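Long-range contacts in cellulose hydrolase (Bacillus licheniformis, PDB 4YZT), which hydrolyses cellulose as a three-module family 5 endo-beta-1,4-glucanase and was crystallised with cellotetraose bound: residues G409-L414 with I428-D433; D451-A456 with D500-E505; L463-G468 with E492-K497. One frame throughout, in Å; residues are numbered along the deposited sequence.

How the interactions relate
All three contacts lie outside the eight-stranded barrel of the family 5 catalytic module. Interaction 1 comes first along the chain. It belongs to the mixed sheet of the X2-type carbohydrate-binding module. Its centre is about 24 Å from that of interaction 2 and about 22 Å from that of interaction 3. It touches neither. Interactions 2 and 3 have centres about 9 Å apart. Both reach one four-stranded sheet, in which strands 494-497 and 500-503 are neighbours. Interaction 3 is nested within the loop that interaction 2 closes. It packs that sheet against a second one. Interactions 2 and 3 thus build one C-terminal module together, while interaction 1 holds a hairpin of a separate one.

Interaction 1: residues G409-L414 with I428-D433; sequences GVKAQL and IILYDD
Ile428 stands opposite two residues, Lys411 and Ala412, which makes a classic beta bulge in an antiparallel hairpin. The hairpin is formed by strands 409-418 and 424-431 of the X2-type carbohydrate-binding module. Gly409 pairs with Leu430 and Val410 with Ile429. Beyond Val410 the register slips by one residue. Both backbone polar groups of Ile428 bond to the bulge. Ile428 O accepts Lys411 N at 2.7 Å, with an N-H...O angle of 167°. Ile428 N donates to Ala412 O at 2.8 Å. Before the bulge, Gly409 N and O both bond to the backbone of Leu430.

The Lys411 side chain can be followed outward. Lys411 CB lies 3.8 Å from Ile428 O. Lys411 CG is turned anti to the carbonyl carbon (chi1 -51°), and this brings it to Leu430 CB at 3.7 Å. Lys411 CD meets the same Leu430 CB at 4.0 Å. The chain bends at chi2 and chi3. NZ then turns to the carbonyl O of Gln407, just before the strand. The aliphatic part of the lysine thus lies obliquely across Leu430.

Ile428 points to the same face as Ala412 and Leu430. Its side chain touches Leu398 of helix 395-401, and Ala412 and Leu414 touch Leu401. Strand 338-347 pairs with the far edge of strand 424-431, through the backbone of Ile429. Gly409 has a phi of 123°, where a side chain would collide with the carbonyl O of the residue before. On the face of Val410 and Ile429, Val410 CG2 lies 4.2 Å from Ile429 CG1.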
loop_
_atom_site.group_PDB
_atom_site.type_symbol
_atom_site.label_atom_id
_atom_site.label_comp_id
_atom_site.label_asym_id
_atom_site.label_seq_id
_atom_site.Cartn_x
_atom_site.Cartn_y
_atom_site.Cartn_z
ATOM N N GLY A 409 -0.425 17.147 21.550
ATOM C CA GLY A 409 -0.200 17.056 20.117
ATOM C C GLY A 409 1.271 17.150 19.749
ATOM O O GLY A 409 2.141 17.177 20.616
ATOM N N VAL A 410 1.554 17.180 18.454
ATOM C CA VAL A 410 2.927 17.298 17.991
ATOM C C VAL A 410 3.467 18.672 18.353
ATOM O O VAL A 410 2.940 19.679 17.891
ATOM C CB VAL A 410 3.017 17.071 16.471
ATOM C CG1 VAL A 410 4.458 17.001 16.032
ATOM C CG2 VAL A 410 2.305 15.790 16.105
ATOM N N LYS A 411 4.501 18.725 19.190
ATOM C CA LYS A 411 5.023 20.011 19.653
ATOM C C LYS A 411 6.235 20.445 18.841
ATOM O O LYS A 411 6.524 21.634 18.725
ATOM C CB LYS A 411 5.396 19.952 21.134
ATOM C CG LYS A 411 4.302 19.397 22.029
ATOM C CD LYS A 411 3.002 20.184 21.921
ATOM C CE LYS A 411 3.087 21.504 22.648
ATOM N NZ LYS A 411 1.741 22.134 22.711
ATOM N N ALA A 412 6.941 19.473 18.278
ATOM C CA ALA A 412 8.131 19.763 17.487
ATOM C C ALA A 412 8.512 18.538 16.657
ATOM O O ALA A 412 8.067 17.434 16.943
ATOM C CB ALA A 412 9.283 20.182 18.390
ATOM N N GLN A 413 9.323 18.754 15.625
ATOM C CA GLN A 413 9.841 17.670 14.801
ATOM C C GLN A 413 11.348 17.781 14.678
ATOM O O GLN A 413 11.873 18.852 14.391
ATOM C CB GLN A 413 9.218 17.685 13.407
ATOM C CG GLN A 413 7.753 17.337 13.356
ATOM C CD GLN A 413 7.207 17.415 11.948
ATOM O OE1 GLN A 413 7.558 18.320 11.185
ATOM N NE2 GLN A 413 6.359 16.458 11.586
ATOM N N LEU A 414 12.051 16.677 14.887
ATOM C CA LEU A 414 13.484 16.669 14.642
ATOM C C LEU A 414 13.774 15.938 13.333
ATOM O O LEU A 414 13.361 14.794 13.140
ATOM C CB LEU A 414 14.235 16.029 15.808
ATOM C CG LEU A 414 14.020 16.702 17.166
ATOM C CD1 LEU A 414 14.841 16.007 18.240
ATOM C CD2 LEU A 414 14.345 18.195 17.109
ATOM N N ILE A 428 7.858 14.955 18.174
ATOM C CA ILE A 428 7.856 15.041 19.624
ATOM C C ILE A 428 6.422 15.370 20.046
ATOM O O ILE A 428 5.931 16.452 19.769
ATOM C CB ILE A 428 8.831 16.105 20.141
ATOM C CG1 ILE A 428 10.233 15.865 19.573
ATOM C CG2 ILE A 428 8.813 16.135 21.673
ATOM C CD1 ILE A 428 11.263 15.444 20.590
ATOM N N ILE A 429 5.763 14.424 20.702
ATOM C CA ILE A 429 4.333 14.515 20.950
ATOM C C ILE A 429 4.011 14.613 22.435
ATOM O O ILE A 429 4.346 13.713 23.208
ATOM C CB ILE A 429 3.596 13.285 20.378
ATOM C CG1 ILE A 429 3.958 13.072 18.904
ATOM C CG2 ILE A 429 2.090 13.425 20.576
ATOM C CD1 ILE A 429 3.420 11.757 18.326
ATOM N N LEU A 430 3.360 15.701 22.833
ATOM C CA LEU A 430 2.833 15.806 24.185
ATOM C C LEU A 430 1.463 15.142 24.277
ATOM O O LEU A 430 0.581 15.436 23.474
ATOM C CB LEU A 430 2.726 17.275 24.608
ATOM C CG LEU A 430 2.338 17.582 26.061
ATOM C CD1 LEU A 430 3.422 17.103 27.019
ATOM C CD2 LEU A 430 2.092 19.084 26.244
ATOM N N TYR A 431 1.279 14.254 25.245
ATOM C CA TYR A 431 -0.029 13.617 25.414
ATOM C C TYR A 431 -0.461 13.613 26.861
ATOM O O TYR A 431 0.338 13.891 27.765
ATOM C CB TYR A 431 -0.035 12.181 24.872
ATOM C CG TYR A 431 0.506 11.134 25.824
ATOM C CD1 TYR A 431 1.869 10.882 25.902
ATOM C CD2 TYR A 431 -0.345 10.389 26.632
ATOM C CE1 TYR A 431 2.370 9.925 26.758
ATOM C CE2 TYR A 431 0.149 9.430 27.498
ATOM C CZ TYR A 431 1.507 9.198 27.550
ATOM O OH TYR A 431 1.999 8.249 28.409
ATOM N N ASP A 432 -1.743 13.322 27.066
ATOM C CA ASP A 432 -2.314 13.187 28.398
ATOM C C ASP A 432 -3.348 12.073 28.328
ATOM O O ASP A 432 -3.662 11.596 27.231
ATOM C CB ASP A 432 -2.938 14.502 28.863
ATOM C CG ASP A 432 -2.884 14.669 30.367
ATOM O OD1 ASP A 432 -2.594 13.679 31.076
ATOM O OD2 ASP A 432 -3.123 15.795 30.839
ATOM N N ASP A 433 -3.861 11.643 29.480
ATOM C CA ASP A 433 -4.879 10.591 29.514
ATOM C C ASP A 433 -6.051 10.974 28.597
ATOM O O ASP A 433 -6.603 12.065 28.711
ATOM C CB ASP A 433 -5.411 10.361 30.938
ATOM C CG ASP A 433 -4.312 10.076 31.961
ATOM O OD1 ASP A 433 -3.411 9.252 31.696
ATOM O OD2 ASP A 433 -4.368 10.679 33.051
#

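Interaction 2: residues D451-A456 with D500-E505; sequences DLKIPA and DLYLKE
Lys453 and Tyr502 lie side by side and point the same way, across a non-hydrogen-bonded pair of an antiparallel sheet. Lys453 is fully extended, with CG anti to the backbone N (chi1 -179°). This stretches its methylenes along the tyrosine. Lys453 CB lies 3.6 Å from Tyr502 CE1, and Lys453 CE comes near Tyr502 OH. Lys453 NZ ends in a long salt bridge with Asp500 OD2 at 3.9 Å. The other oxygen, Asp500 OD1, accepts Ala456 N at 3.1 Å on its anti side. Asp500 thus has one firm partner, Ala456 N, and one distant one, Lys453 NZ.

Asp451 works at the other end. With CG beside its own N (chi1 -53°), Asp451 OD1 accepts Glu505 N at 2.9 Å. That amide is the first of helix 505-510. Asp451 OD2 takes a water at 2.6 Å, which also receives a weak bond from Lys504 NZ. Tyr495 OH is a further partner of OD2.

Leu452, Ile454, Leu501 and Leu503 project from the other face, where Ile454 CB meets Leu501 CB at 4.2 Å. Ile454, Leu501 and Leu503 reach Phe519 of strand 515-522, between the two sheets. Strands 435-436 and 494-497 flank the pair within its own sheet.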
loop_
_atom_site.group_PDB
_atom_site.type_symbol
_atom_site.label_atom_id
_atom_site.label_comp_id
_atom_site.label_asym_id
_atom_site.label_seq_id
_atom_site.Cartn_x
_atom_site.Cartn_y
_atom_site.Cartn_z
ATOM N N ASP A 451 -22.695 3.390 11.701
ATOM C CA ASP A 451 -21.640 3.160 12.668
ATOM C C ASP A 451 -21.979 3.789 14.010
ATOM O O ASP A 451 -22.809 4.703 14.087
ATOM C CB ASP A 451 -20.310 3.716 12.137
ATOM C CG ASP A 451 -19.969 3.189 10.746
ATOM O OD1 ASP A 451 -20.499 2.107 10.381
ATOM O OD2 ASP A 451 -19.165 3.843 10.020
ATOM N N LEU A 452 -21.349 3.286 15.066
ATOM C CA LEU A 452 -21.462 3.908 16.390
ATOM C C LEU A 452 -20.331 4.913 16.578
ATOM O O LEU A 452 -19.151 4.557 16.507
ATOM C CB LEU A 452 -21.417 2.852 17.507
ATOM C CG LEU A 452 -21.405 3.362 18.963
ATOM C CD1 LEU A 452 -22.731 4.014 19.356
ATOM C CD2 LEU A 452 -21.049 2.238 19.937
ATOM N N LYS A 453 -20.706 6.167 16.801
ATOM C CA LYS A 453 -19.759 7.217 17.112
ATOM C C LYS A 453 -19.485 7.251 18.608
ATOM O O LYS A 453 -20.414 7.220 19.415
ATOM C CB LYS A 453 -20.290 8.569 16.641
ATOM C CG LYS A 453 -19.358 9.743 16.911
ATOM C CD LYS A 453 -20.004 11.050 16.475
ATOM C CE LYS A 453 -18.998 12.198 16.562
ATOM N NZ LYS A 453 -19.607 13.511 16.203
ATOM N N ILE A 454 -18.202 7.295 18.962
ATOM C CA ILE A 454 -17.759 7.436 20.335
ATOM C C ILE A 454 -16.931 8.720 20.450
ATOM O O ILE A 454 -15.728 8.708 20.204
ATOM C CB ILE A 454 -16.936 6.204 20.777
ATOM C CG1 ILE A 454 -17.790 4.929 20.626
ATOM C CG2 ILE A 454 -16.446 6.373 22.208
ATOM C CD1 ILE A 454 -16.992 3.661 20.321
ATOM N N PRO A 455 -17.580 9.841 20.801
ATOM C CA PRO A 455 -16.856 11.114 20.935
ATOM C C PRO A 455 -15.712 10.999 21.940
ATOM O O PRO A 455 -15.865 10.381 22.993
ATOM C CB PRO A 455 -17.932 12.089 21.434
ATOM C CG PRO A 455 -19.217 11.495 20.937
ATOM C CD PRO A 455 -19.021 10.001 21.048
ATOM N N ALA A 456 -14.567 11.571 21.605
ATOM C CA ALA A 456 -13.398 11.441 22.455
ATOM C C ALA A 456 -12.522 12.694 22.421
ATOM O O ALA A 456 -12.543 13.456 21.450
ATOM C CB ALA A 456 -12.581 10.211 22.034
ATOM N N ASP A 500 -12.495 11.358 16.964
ATOM C CA ASP A 500 -13.485 10.463 17.553
ATOM C C ASP A 500 -13.261 9.002 17.126
ATOM O O ASP A 500 -12.678 8.719 16.078
ATOM C CB ASP A 500 -14.900 10.912 17.162
ATOM C CG ASP A 500 -15.197 12.344 17.584
ATOM O OD1 ASP A 500 -14.870 12.722 18.729
ATOM O OD2 ASP A 500 -15.756 13.097 16.765
ATOM N N LEU A 501 -13.722 8.081 17.960
ATOM C CA LEU A 501 -13.591 6.660 17.702
ATOM C C LEU A 501 -14.898 6.096 17.155
ATOM O O LEU A 501 -15.981 6.532 17.557
ATOM C CB LEU A 501 -13.196 5.931 18.988
ATOM C CG LEU A 501 -11.942 6.465 19.685
ATOM C CD1 LEU A 501 -11.811 5.904 21.092
ATOM C CD2 LEU A 501 -10.689 6.142 18.861
ATOM N N TYR A 502 -14.796 5.108 16.266
ATOM C CA TYR A 502 -15.976 4.539 15.619
ATOM C C TYR A 502 -15.910 3.020 15.578
ATOM O O TYR A 502 -14.862 2.451 15.272
ATOM C CB TYR A 502 -16.116 5.066 14.187
ATOM C CG TYR A 502 -16.496 6.535 14.072
ATOM C CD1 TYR A 502 -17.820 6.912 13.895
ATOM C CD2 TYR A 502 -15.523 7.534 14.113
ATOM C CE1 TYR A 502 -18.175 8.255 13.780
ATOM C CE2 TYR A 502 -15.863 8.870 14.008
ATOM C CZ TYR A 502 -17.189 9.224 13.834
ATOM O OH TYR A 502 -17.545 10.548 13.729
ATOM N N LEU A 503 -17.030 2.375 15.894
ATOM C CA LEU A 503 -17.234 0.968 15.583
ATOM C C LEU A 503 -18.162 0.843 14.385
ATOM O O LEU A 503 -19.251 1.436 14.356
ATOM C CB LEU A 503 -17.837 0.210 16.766
ATOM C CG LEU A 503 -16.927 -0.031 17.963
ATOM C CD1 LEU A 503 -17.736 -0.642 19.081
ATOM C CD2 LEU A 503 -15.780 -0.960 17.554
ATOM N N LYS A 504 -17.740 0.058 13.408
ATOM C CA LYS A 504 -18.515 -0.103 12.191
ATOM C C LYS A 504 -19.815 -0.865 12.445
ATOM O O LYS A 504 -19.892 -1.723 13.325
ATOM C CB LYS A 504 -17.676 -0.811 11.119
ATOM C CG LYS A 504 -16.521 0.035 10.604
ATOM C CD LYS A 504 -16.946 0.984 9.498
ATOM C CE LYS A 504 -17.206 0.229 8.220
ATOM N NZ LYS A 504 -17.015 1.078 7.018
ATOM N N GLU A 505 -20.837 -0.507 11.679
ATOM C CA GLU A 505 -22.132 -1.184 11.723
ATOM C C GLU A 505 -21.978 -2.710 11.716
ATOM O O GLU A 505 -22.661 -3.417 12.454
ATOM C CB GLU A 505 -22.992 -0.752 10.537
ATOM C CG GLU A 505 -24.417 -1.241 10.625
ATOM C CD GLU A 505 -25.167 -1.074 9.328
ATOM O OE1 GLU A 505 -24.869 -1.812 8.362
ATOM O OE2 GLU A 505 -26.042 -0.193 9.274
HETATM O O HOH W 1 -19.055 3.667 7.461
#

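Interaction 3: residues L463-G468 with E492-K497; sequences LATVKG and EDFYEK
Val466 CG2 sits over one face of the Phe494 ring, 3.6 Å from its centroid and 17° off the ring normal. This is a CH-pi contact. Phe494 CG stands between its backbone N and carbonyl carbon (chi1 66°), which carries the ring across to strand 462-470. Leu463 CD2 approaches the ring obliquely, 3.7 Å from Phe494 CD1. Thr465 CA, also oblique, is 3.8 Å from Phe494 CZ. With an alanine in place of Phe494, Val466 CG2 and Leu463 CD2 would probably lose their aromatic partner and a gap would open between the strands.

The two strands belong to different sheets that pack face to face as a beta sandwich. Their axes are 8.0 Å apart at closest approach, and side chains bridge the interval. Phe519 of strand 515-522 also packs on Val466. A classic beta bulge at Ala464 and Thr465, both opposite Glu520, lies within strand 462-470.

The polar part is one bond. Leu463 N donates to Glu496 OE2 at 3.2 Å, with an N-H...O angle of 164°. The carboxylate oxygen is met on its syn side, well out of the carboxylate plane. Glu496 is extended from CB onward, letting OE2 reach the opposing strand.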
loop_
_atom_site.group_PDB
_atom_site.type_symbol
_atom_site.label_atom_id
_atom_site.label_comp_id
_atom_site.label_asym_id
_atom_site.label_seq_id
_atom_site.Cartn_x
_atom_site.Cartn_y
_atom_site.Cartn_z
ATOM N N LEU A 463 -5.175 6.124 17.682
ATOM C CA LEU A 463 -5.742 4.776 17.672
ATOM C C LEU A 463 -4.768 3.769 17.047
ATOM O O LEU A 463 -4.190 4.029 15.985
ATOM C CB LEU A 463 -7.062 4.757 16.911
ATOM C CG LEU A 463 -7.771 3.403 16.830
ATOM C CD1 LEU A 463 -8.142 2.894 18.226
ATOM C CD2 LEU A 463 -8.994 3.544 15.941
ATOM N N ALA A 464 -4.581 2.636 17.722
ATOM C CA ALA A 464 -3.705 1.575 17.236
ATOM C C ALA A 464 -4.492 0.358 16.742
ATOM O O ALA A 464 -4.357 -0.061 15.584
ATOM C CB ALA A 464 -2.748 1.165 18.329
ATOM N N THR A 465 -5.310 -0.210 17.631
ATOM C CA THR A 465 -6.169 -1.332 17.266
ATOM C C THR A 465 -7.332 -1.429 18.267
ATOM O O THR A 465 -7.409 -0.654 19.218
ATOM C CB THR A 465 -5.369 -2.664 17.210
ATOM O OG1 THR A 465 -6.219 -3.723 16.736
ATOM C CG2 THR A 465 -4.832 -3.032 18.574
ATOM N N VAL A 466 -8.250 -2.359 18.040
ATOM C CA VAL A 466 -9.395 -2.525 18.925
ATOM C C VAL A 466 -9.667 -4.019 19.119
ATOM O O VAL A 466 -9.567 -4.774 18.161
ATOM C CB VAL A 466 -10.682 -1.863 18.352
ATOM C CG1 VAL A 466 -11.791 -1.842 19.416
ATOM C CG2 VAL A 466 -10.406 -0.464 17.832
ATOM N N LYS A 467 -10.013 -4.442 20.338
ATOM C CA LYS A 467 -10.525 -5.799 20.546
ATOM C C LYS A 467 -11.919 -5.717 21.167
ATOM O O LYS A 467 -12.275 -4.709 21.805
ATOM C CB LYS A 467 -9.588 -6.638 21.420
ATOM C CG LYS A 467 -9.339 -6.069 22.820
ATOM C CD LYS A 467 -8.686 -7.097 23.745
ATOM C CE LYS A 467 -8.255 -6.474 25.074
ATOM N NZ LYS A 467 -7.557 -7.470 25.946
ATOM N N GLY A 468 -12.701 -6.774 20.971
ATOM C CA GLY A 468 -14.058 -6.824 21.478
ATOM C C GLY A 468 -14.365 -8.194 22.037
ATOM O O GLY A 468 -14.097 -9.205 21.390
ATOM N N GLU A 492 -12.764 -2.156 8.174
ATOM C CA GLU A 492 -14.015 -2.913 8.076
ATOM C C GLU A 492 -14.718 -2.999 9.435
ATOM O O GLU A 492 -15.951 -3.042 9.483
ATOM C CB GLU A 492 -13.787 -4.309 7.482
ATOM C CG GLU A 492 -13.087 -5.293 8.374
ATOM C CD GLU A 492 -12.783 -6.612 7.665
ATOM O OE1 GLU A 492 -12.542 -7.613 8.362
ATOM O OE2 GLU A 492 -12.764 -6.646 6.409
ATOM N N ASP A 493 -13.951 -2.962 10.529
ATOM C CA ASP A 493 -14.529 -3.042 11.874
ATOM C C ASP A 493 -14.441 -1.743 12.673
ATOM O O ASP A 493 -15.283 -1.485 13.533
ATOM C CB ASP A 493 -13.845 -4.137 12.691
ATOM C CG ASP A 493 -14.072 -5.521 12.124
ATOM O OD1 ASP A 493 -15.126 -5.739 11.491
ATOM O OD2 ASP A 493 -13.206 -6.391 12.351
ATOM N N PHE A 494 -13.400 -0.941 12.441
ATOM C CA PHE A 494 -13.234 0.266 13.254
ATOM C C PHE A 494 -12.451 1.343 12.537
ATOM O O PHE A 494 -11.724 1.076 11.583
ATOM C CB PHE A 494 -12.537 -0.055 14.594
ATOM C CG PHE A 494 -11.098 -0.530 14.452
ATOM C CD1 PHE A 494 -10.052 0.388 14.302
ATOM C CD2 PHE A 494 -10.793 -1.882 14.479
ATOM C CE1 PHE A 494 -8.738 -0.038 14.168
ATOM C CE2 PHE A 494 -9.474 -2.320 14.353
ATOM C CZ PHE A 494 -8.443 -1.390 14.200
ATOM N N TYR A 495 -12.585 2.569 13.020
ATOM C CA TYR A 495 -11.737 3.656 12.537
ATOM C C TYR A 495 -11.744 4.828 13.500
ATOM O O TYR A 495 -12.585 4.909 14.409
ATOM C CB TYR A 495 -12.167 4.124 11.133
ATOM C CG TYR A 495 -13.605 4.590 11.001
ATOM C CD1 TYR A 495 -14.653 3.679 10.861
ATOM C CD2 TYR A 495 -13.915 5.947 10.985
ATOM C CE1 TYR A 495 -15.977 4.117 10.725
ATOM C CE2 TYR A 495 -15.243 6.394 10.855
ATOM C CZ TYR A 495 -16.262 5.472 10.721
ATOM O OH TYR A 495 -17.566 5.912 10.582
ATOM N N GLU A 496 -10.765 5.707 13.306
ATOM C CA GLU A 496 -10.715 7.011 13.951
ATOM C C GLU A 496 -10.989 8.084 12.905
ATOM O O GLU A 496 -10.480 8.008 11.785
ATOM C CB GLU A 496 -9.350 7.246 14.611
ATOM C CG GLU A 496 -9.181 8.650 15.202
ATOM C CD GLU A 496 -7.769 8.942 15.720
ATOM O OE1 GLU A 496 -7.510 10.121 16.069
ATOM O OE2 GLU A 496 -6.924 8.015 15.785
ATOM N N LYS A 497 -11.794 9.083 13.251
ATOM C CA LYS A 497 -11.994 10.212 12.344
ATOM C C LYS A 497 -12.208 11.503 13.112
ATOM O O LYS A 497 -13.075 11.582 13.987
ATOM C CB LYS A 497 -13.179 9.970 11.402
ATOM C CG LYS A 497 -13.323 11.063 10.345
ATOM C CD LYS A 497 -14.464 10.799 9.396
ATOM C CE LYS A 497 -14.559 11.899 8.348
ATOM N NZ LYS A 497 -13.397 11.929 7.397
#